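Local coordinates for holo-[acyl-carrier-protein] synthase (Neisseria meningitidis FAM18, PDB 5SUV) that belongs to the 4'-phosphopantetheinyl transferase superfamily and holds coenzyme A in pockets on a three-chain assembly, at residues E58-A63 against G70-R75; S96-L99 against G103-R106. One frame throughout, in Å; residues are numbered along the deposited sequence.

In the fold
Both contacts belong to one small superfamily fold and follow each other in series: contact 1 closes before contact 2 opens, and their centres lie about 13 Å apart. Contact 1 (58-63 with 70-75) lies deep in the fold, its centre about 7 Å from the centre of the chain, where the end of helix 46-63 meets the loop leading to strand 77-81. Contact 2 (96-99 with 103-106) lies farther out, where helix 93-102 ends and the chain turns into strand 106-114 at the edge of the three-stranded antiparallel sheet. They touch directly: Val72 CG2 is 3.8 Å from Trp98 CZ3, and Phe60 CZ is 4.1 Å from Leu99 CD2. Apolar packing thus joins the helix end and loop that carry pocket residues to helix 93-102.

Contact 1 of 2, residues E58-A63 against G70-R75; sequences EAFAKA and GAVSFR. With COA (coenzyme A), chain D.
A chi1 of -176° puts Val72 CG1 trans to the backbone nitrogen, and Phe60 likewise sends its ring off trans to N (chi1 180°), which brings that methyl both onto Ala61 and to the rim of the ring. CG1 lies 3.8 Å from Ala61 CB on the helix and 4.1 Å from Phe60 CE1, near the ring plane and so at its edge. Val72 is also the centre of an inverse gamma turn, a tight bend in the loop.

Farther along, Phe74 starts away from the helix, but its ring swings back, and CE1 comes within 4.2 Å of Glu58 CG. The Glu58 carboxylate plane is turned 29° from that ring. Carbonyl oxygen O5P of coenzyme A also lies at the ring's edge, modelled suspiciously close to Phe74 CE2.

Lys62, extended beyond CG, leaves on the side away from the loop; its NZ lies 3.0 Å from both O5B and O2A of coenzyme A. With Thr8 O of the same chain and Met111 O of the second subunit, four oxygens surround this ammonium and must share its three hydrogens. Helix end and loop together form one wall of the coenzyme A pocket, completed by the second subunit.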
loop_
_atom_site.group_PDB
_atom_site.type_symbol
_atom_site.label_atom_id
_atom_site.label_comp_id
_atom_site.label_asym_id
_atom_site.label_seq_id
_atom_site.Cartn_x
_atom_site.Cartn_y
_atom_site.Cartn_z
ATOM N N GLU A 58 -7.574 -10.657 -3.469
ATOM C CA GLU A 58 -7.188 -10.030 -4.719
ATOM C C GLU A 58 -5.741 -9.552 -4.668
ATOM O O GLU A 58 -5.003 -9.708 -5.645
ATOM C CB GLU A 58 -8.141 -8.881 -5.053
ATOM C CG GLU A 58 -9.532 -9.345 -5.430
ATOM C CD GLU A 58 -10.304 -8.316 -6.238
ATOM O OE1 GLU A 58 -11.032 -8.711 -7.177
ATOM O OE2 GLU A 58 -10.184 -7.109 -5.932
ATOM N N ALA A 59 -5.311 -8.968 -3.539
ATOM C CA ALA A 59 -3.928 -8.517 -3.450
ATOM C C ALA A 59 -2.986 -9.707 -3.478
ATOM O O ALA A 59 -1.911 -9.637 -4.081
ATOM C CB ALA A 59 -3.692 -7.691 -2.192
ATOM N N PHE A 60 -3.372 -10.814 -2.832
ATOM C CA PHE A 60 -2.570 -12.027 -2.922
ATOM C C PHE A 60 -2.386 -12.448 -4.377
ATOM O O PHE A 60 -1.267 -12.710 -4.834
ATOM C CB PHE A 60 -3.226 -13.152 -2.111
ATOM C CG PHE A 60 -2.455 -14.457 -2.162
ATOM C CD1 PHE A 60 -2.605 -15.323 -3.230
ATOM C CD2 PHE A 60 -1.582 -14.794 -1.147
ATOM C CE1 PHE A 60 -1.900 -16.521 -3.285
ATOM C CE2 PHE A 60 -0.868 -15.983 -1.191
ATOM C CZ PHE A 60 -1.027 -16.841 -2.268
ATOM N N ALA A 61 -3.488 -12.536 -5.122
ATOM C CA ALA A 61 -3.418 -13.044 -6.487
ATOM C C ALA A 61 -2.549 -12.141 -7.368
ATOM O O ALA A 61 -1.873 -12.606 -8.292
ATOM C CB ALA A 61 -4.841 -13.184 -7.021
ATOM N N LYS A 62 -2.508 -10.853 -7.054
ATOM C CA LYS A 62 -1.611 -9.956 -7.757
ATOM C C LYS A 62 -0.164 -10.170 -7.332
ATOM O O LYS A 62 0.748 -10.107 -8.158
ATOM C CB LYS A 62 -2.023 -8.522 -7.488
ATOM C CG LYS A 62 -3.359 -8.124 -8.080
ATOM C CD LYS A 62 -3.649 -6.684 -7.749
ATOM C CE LYS A 62 -5.036 -6.321 -8.156
ATOM N NZ LYS A 62 -5.404 -4.986 -7.672
ATOM N N ALA A 63 0.064 -10.361 -6.035
ATOM C CA ALA A 63 1.424 -10.498 -5.536
ATOM C C ALA A 63 2.114 -11.745 -6.072
ATOM O O ALA A 63 3.344 -11.794 -6.106
ATOM C CB ALA A 63 1.412 -10.536 -4.005
ATOM N N GLY A 70 -6.308 -20.667 -11.915
ATOM C CA GLY A 70 -5.871 -21.975 -11.460
ATOM C C GLY A 70 -6.036 -22.133 -9.966
ATOM O O GLY A 70 -7.067 -21.783 -9.394
ATOM N N ALA A 71 -4.978 -22.609 -9.305
ATOM C CA ALA A 71 -5.061 -22.854 -7.872
ATOM C C ALA A 71 -5.023 -21.568 -7.074
ATOM O O ALA A 71 -5.341 -21.589 -5.885
ATOM C CB ALA A 71 -3.917 -23.770 -7.421
ATOM N N VAL A 72 -4.632 -20.459 -7.699
ATOM C CA VAL A 72 -4.678 -19.163 -7.046
ATOM C C VAL A 72 -6.121 -18.694 -7.146
ATOM O O VAL A 72 -6.466 -17.889 -8.022
ATOM C CB VAL A 72 -3.704 -18.159 -7.695
ATOM C CG1 VAL A 72 -3.700 -16.842 -6.944
ATOM C CG2 VAL A 72 -2.301 -18.718 -7.714
ATOM N N SER A 73 -6.964 -19.195 -6.250
ATOM C CA SER A 73 -8.399 -18.956 -6.280
ATOM C C SER A 73 -8.884 -18.426 -4.938
ATOM O O SER A 73 -8.241 -18.591 -3.894
ATOM C CB SER A 73 -9.157 -20.229 -6.639
ATOM O OG SER A 73 -8.888 -21.253 -5.700
ATOM N N PHE A 74 -10.058 -17.789 -4.971
ATOM C CA PHE A 74 -10.655 -17.321 -3.729
ATOM C C PHE A 74 -10.819 -18.457 -2.736
ATOM O O PHE A 74 -10.625 -18.267 -1.531
ATOM C CB PHE A 74 -12.007 -16.673 -4.007
ATOM C CG PHE A 74 -11.911 -15.410 -4.806
ATOM C CD1 PHE A 74 -11.433 -14.251 -4.236
ATOM C CD2 PHE A 74 -12.311 -15.391 -6.124
ATOM C CE1 PHE A 74 -11.359 -13.075 -4.975
ATOM C CE2 PHE A 74 -12.239 -14.229 -6.868
ATOM C CZ PHE A 74 -11.756 -13.073 -6.299
ATOM N N ARG A 75 -11.186 -19.643 -3.221
ATOM C CA ARG A 75 -11.467 -20.755 -2.322
ATOM C C ARG A 75 -10.211 -21.424 -1.778
ATOM O O ARG A 75 -10.332 -22.246 -0.855
ATOM C CB ARG A 75 -12.324 -21.814 -3.015
ATOM C CG ARG A 75 -13.773 -21.427 -3.165
ATOM C CD ARG A 75 -14.596 -22.618 -3.618
ATOM N NE ARG A 75 -16.004 -22.272 -3.781
ATOM C CZ ARG A 75 -16.522 -21.712 -4.872
ATOM N NH1 ARG A 75 -15.753 -21.421 -5.914
ATOM N NH2 ARG A 75 -17.817 -21.439 -4.921
HETATM N N1A COA D . -0.646 -10.102 -11.674
HETATM C C2A COA D . -0.609 -8.950 -10.965
HETATM N N3A COA D . -1.378 -7.884 -11.140
HETATM C C4A COA D . -2.295 -7.996 -12.165
HETATM C C5A COA D . -2.465 -9.138 -13.014
HETATM C C6A COA D . -1.567 -10.179 -12.684
HETATM N N6A COA D . -1.571 -11.263 -13.365
HETATM N N7A COA D . -3.406 -8.958 -13.906
HETATM C C8A COA D . -3.820 -7.742 -13.627
HETATM N N9A COA D . -3.190 -7.138 -12.594
HETATM C C1B COA D . -3.364 -5.767 -12.043
HETATM C C2B COA D . -3.170 -4.704 -13.220
HETATM O O2B COA D . -2.314 -3.701 -12.855
HETATM C C3B COA D . -4.652 -4.210 -13.331
HETATM O O3B COA D . -4.768 -2.949 -13.668
HETATM P P3B COA D . -4.159 -2.453 -15.253
HETATM O O7A COA D . -4.526 -3.478 -16.097
HETATM O O8A COA D . -2.684 -2.340 -15.025
HETATM O O9A COA D . -4.891 -1.219 -15.414
HETATM C C4B COA D . -5.049 -4.349 -11.853
HETATM O O4B COA D . -4.611 -5.605 -11.498
HETATM C C5B COA D . -6.548 -4.212 -11.575
HETATM O O5B COA D . -6.717 -4.237 -10.207
HETATM P P1A COA D . -8.182 -3.802 -9.711
HETATM O O1A COA D . -8.478 -2.510 -10.168
HETATM O O2A COA D . -8.243 -4.215 -8.274
HETATM O O3A COA D . -9.061 -4.757 -10.747
HETATM P P2A COA D . -9.927 -5.975 -10.240
HETATM O O4A COA D . -10.576 -6.418 -11.404
HETATM O O5A COA D . -10.605 -5.649 -8.940
HETATM O O6A COA D . -8.870 -7.251 -9.805
HETATM C CBP COA D . -7.719 -9.140 -10.661
HETATM C CCP COA D . -8.112 -7.633 -10.817
HETATM C CDP COA D . -6.292 -9.284 -11.060
HETATM C CEP COA D . -7.893 -9.710 -9.278
HETATM C CAP COA D . -8.586 -9.883 -11.604
HETATM O OAP COA D . -8.285 -9.509 -12.906
HETATM C C9P COA D . -8.432 -11.371 -11.519
HETATM O O9P COA D . -7.443 -11.892 -11.897
HETATM N N8P COA D . -9.472 -12.134 -11.035
HETATM C C7P COA D . -10.711 -11.566 -10.584
HETATM C C6P COA D . -11.855 -12.395 -11.190
HETATM C C5P COA D . -12.933 -12.478 -10.172
HETATM O O5P COA D . -13.147 -13.468 -9.542
HETATM N N4P COA D . -13.713 -11.351 -9.970
HETATM C C3P COA D . -14.750 -11.376 -8.934
HETATM C C2P COA D . -15.797 -12.423 -9.200
HETATM S S1P COA D . -16.836 -12.487 -7.753
#

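Contact 2 of 2, residues S96-L99 against G103-R106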
loop_
_atom_site.group_PDB
_atom_site.type_symbol
_atom_site.label_atom_id
_atom_site.label_comp_id
_atom_site.label_asym_id
_atom_site.label_seq_id
_atom_site.Cartn_x
_atom_site.Cartn_y
_atom_site.Cartn_z
ATOM N N SER A 96 -0.859 -24.397 -1.617
ATOM C CA SER A 96 0.381 -24.682 -0.897
ATOM C C SER A 96 1.396 -25.346 -1.819
ATOM O O SER A 96 2.573 -24.964 -1.848
ATOM C CB SER A 96 0.101 -25.583 0.320
ATOM O OG SER A 96 -0.582 -24.866 1.328
ATOM N N LYS A 97 0.951 -26.335 -2.589
ATOM C CA LYS A 97 1.845 -27.043 -3.500
ATOM C C LYS A 97 2.386 -26.109 -4.582
ATOM O O LYS A 97 3.586 -26.105 -4.867
ATOM C CB LYS A 97 1.111 -28.231 -4.121
ATOM C CG LYS A 97 1.984 -29.046 -5.069
ATOM C CD LYS A 97 1.197 -30.123 -5.786
ATOM C CE LYS A 97 2.100 -30.975 -6.667
ATOM N NZ LYS A 97 3.115 -31.706 -5.866
ATOM N N TRP A 98 1.517 -25.286 -5.177
ATOM C CA TRP A 98 1.981 -24.360 -6.207
ATOM C C TRP A 98 2.991 -23.370 -5.635
ATOM O O TRP A 98 4.038 -23.121 -6.239
ATOM C CB TRP A 98 0.798 -23.615 -6.829
ATOM C CG TRP A 98 1.162 -22.690 -7.978
ATOM C CD1 TRP A 98 1.380 -23.044 -9.273
ATOM C CD2 TRP A 98 1.326 -21.271 -7.919
ATOM N NE1 TRP A 98 1.677 -21.935 -10.032
ATOM C CE2 TRP A 98 1.652 -20.831 -9.219
ATOM C CE3 TRP A 98 1.242 -20.332 -6.893
ATOM C CZ2 TRP A 98 1.886 -19.479 -9.516
ATOM C CZ3 TRP A 98 1.480 -19.006 -7.189
ATOM C CH2 TRP A 98 1.793 -18.594 -8.485
ATOM N N LEU A 99 2.711 -22.806 -4.459
ATOM C CA LEU A 99 3.649 -21.863 -3.864
ATOM C C LEU A 99 5.014 -22.514 -3.687
ATOM O O LEU A 99 6.046 -21.899 -3.988
ATOM C CB LEU A 99 3.108 -21.354 -2.527
ATOM C CG LEU A 99 1.855 -20.469 -2.629
ATOM C CD1 LEU A 99 1.242 -20.236 -1.246
ATOM C CD2 LEU A 99 2.167 -19.144 -3.286
ATOM N N GLY A 103 8.744 -21.614 -5.420
ATOM C CA GLY A 103 9.769 -21.129 -4.522
ATOM C C GLY A 103 9.328 -19.997 -3.624
ATOM O O GLY A 103 10.176 -19.356 -3.004
ATOM N N ILE A 104 8.032 -19.736 -3.529
ATOM C CA ILE A 104 7.530 -18.661 -2.678
ATOM C C ILE A 104 7.539 -19.147 -1.230
ATOM O O ILE A 104 6.897 -20.145 -0.888
ATOM C CB ILE A 104 6.129 -18.222 -3.132
ATOM C CG1 ILE A 104 6.217 -17.618 -4.543
ATOM C CG2 ILE A 104 5.517 -17.230 -2.144
ATOM C CD1 ILE A 104 4.889 -17.475 -5.249
ATOM N N SER A 105 8.303 -18.472 -0.381
ATOM C CA SER A 105 8.519 -18.947 0.974
ATOM C C SER A 105 7.565 -18.326 1.975
ATOM O O SER A 105 7.210 -18.965 2.972
ATOM C CB SER A 105 9.944 -18.637 1.419
ATOM O OG SER A 105 10.165 -17.233 1.385
ATOM N N ARG A 106 7.193 -17.072 1.764
ATOM C CA ARG A 106 6.375 -16.365 2.732
ATOM C C ARG A 106 5.582 -15.305 1.993
ATOM O O ARG A 106 6.120 -14.614 1.129
ATOM C CB ARG A 106 7.238 -15.720 3.821
ATOM C CG ARG A 106 6.494 -14.758 4.746
ATOM C CD ARG A 106 5.584 -15.491 5.718
ATOM N NE ARG A 106 6.344 -16.170 6.763
ATOM C CZ ARG A 106 6.946 -15.552 7.776
ATOM N NH1 ARG A 106 6.887 -14.228 7.886
ATOM N NH2 ARG A 106 7.613 -16.259 8.679
#
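Leu99 O accepts a hydrogen bond from Ile104 N at 3.0 Å, a polar link between the last turn of helix 93-102 and the chain leaving it. The bond is somewhat bent, with an angle of 145° at the hydrogen. The donor is tilted 26° from the carbonyl plane. Gly103 N lies close to the same oxygen, with Leu99 O 3.1 Å away. Gly103 itself takes a positive phi of 81°, a backbone shape that glycine adopts easily, and this turns the chain out of the helix.

Just past that turn, Ile104 points its side chain back at the helix. With CG1 anti to the carbonyl carbon and the chain extended beyond it, the tip CD1 reaches 3.7 Å from Leu99 CD2. The branch methyl joins in, Ile104 CG2 lying 4.0 Å from Leu99 CD2, so a single leucine methyl meets both arms of the isoleucine. CD1 also approaches the six-membered part of the indole obliquely, 4.2 Å from Trp98 CZ3. Both Leu99 and Ile104 are buried, whereas Gly103 is exposed, which leaves the turn at the surface and the apolar grip beneath it.

Around them, Tyr91 of strand 87-91 packs on Leu99, and Val64 and Thr66 touch Trp98. Beyond Ile104, backbone hydrogen bonds between Ser105 and Arg106 and Glu125 lead the chain into the sheet. Positive phi at Gly103, with backbone bonds back into the last turn that include Ile104 N to Leu99 O, makes this helix end a Schellman motif, accompanied by the Ile104-Leu99 packing and here joining helix 93-102 to strand 106-114.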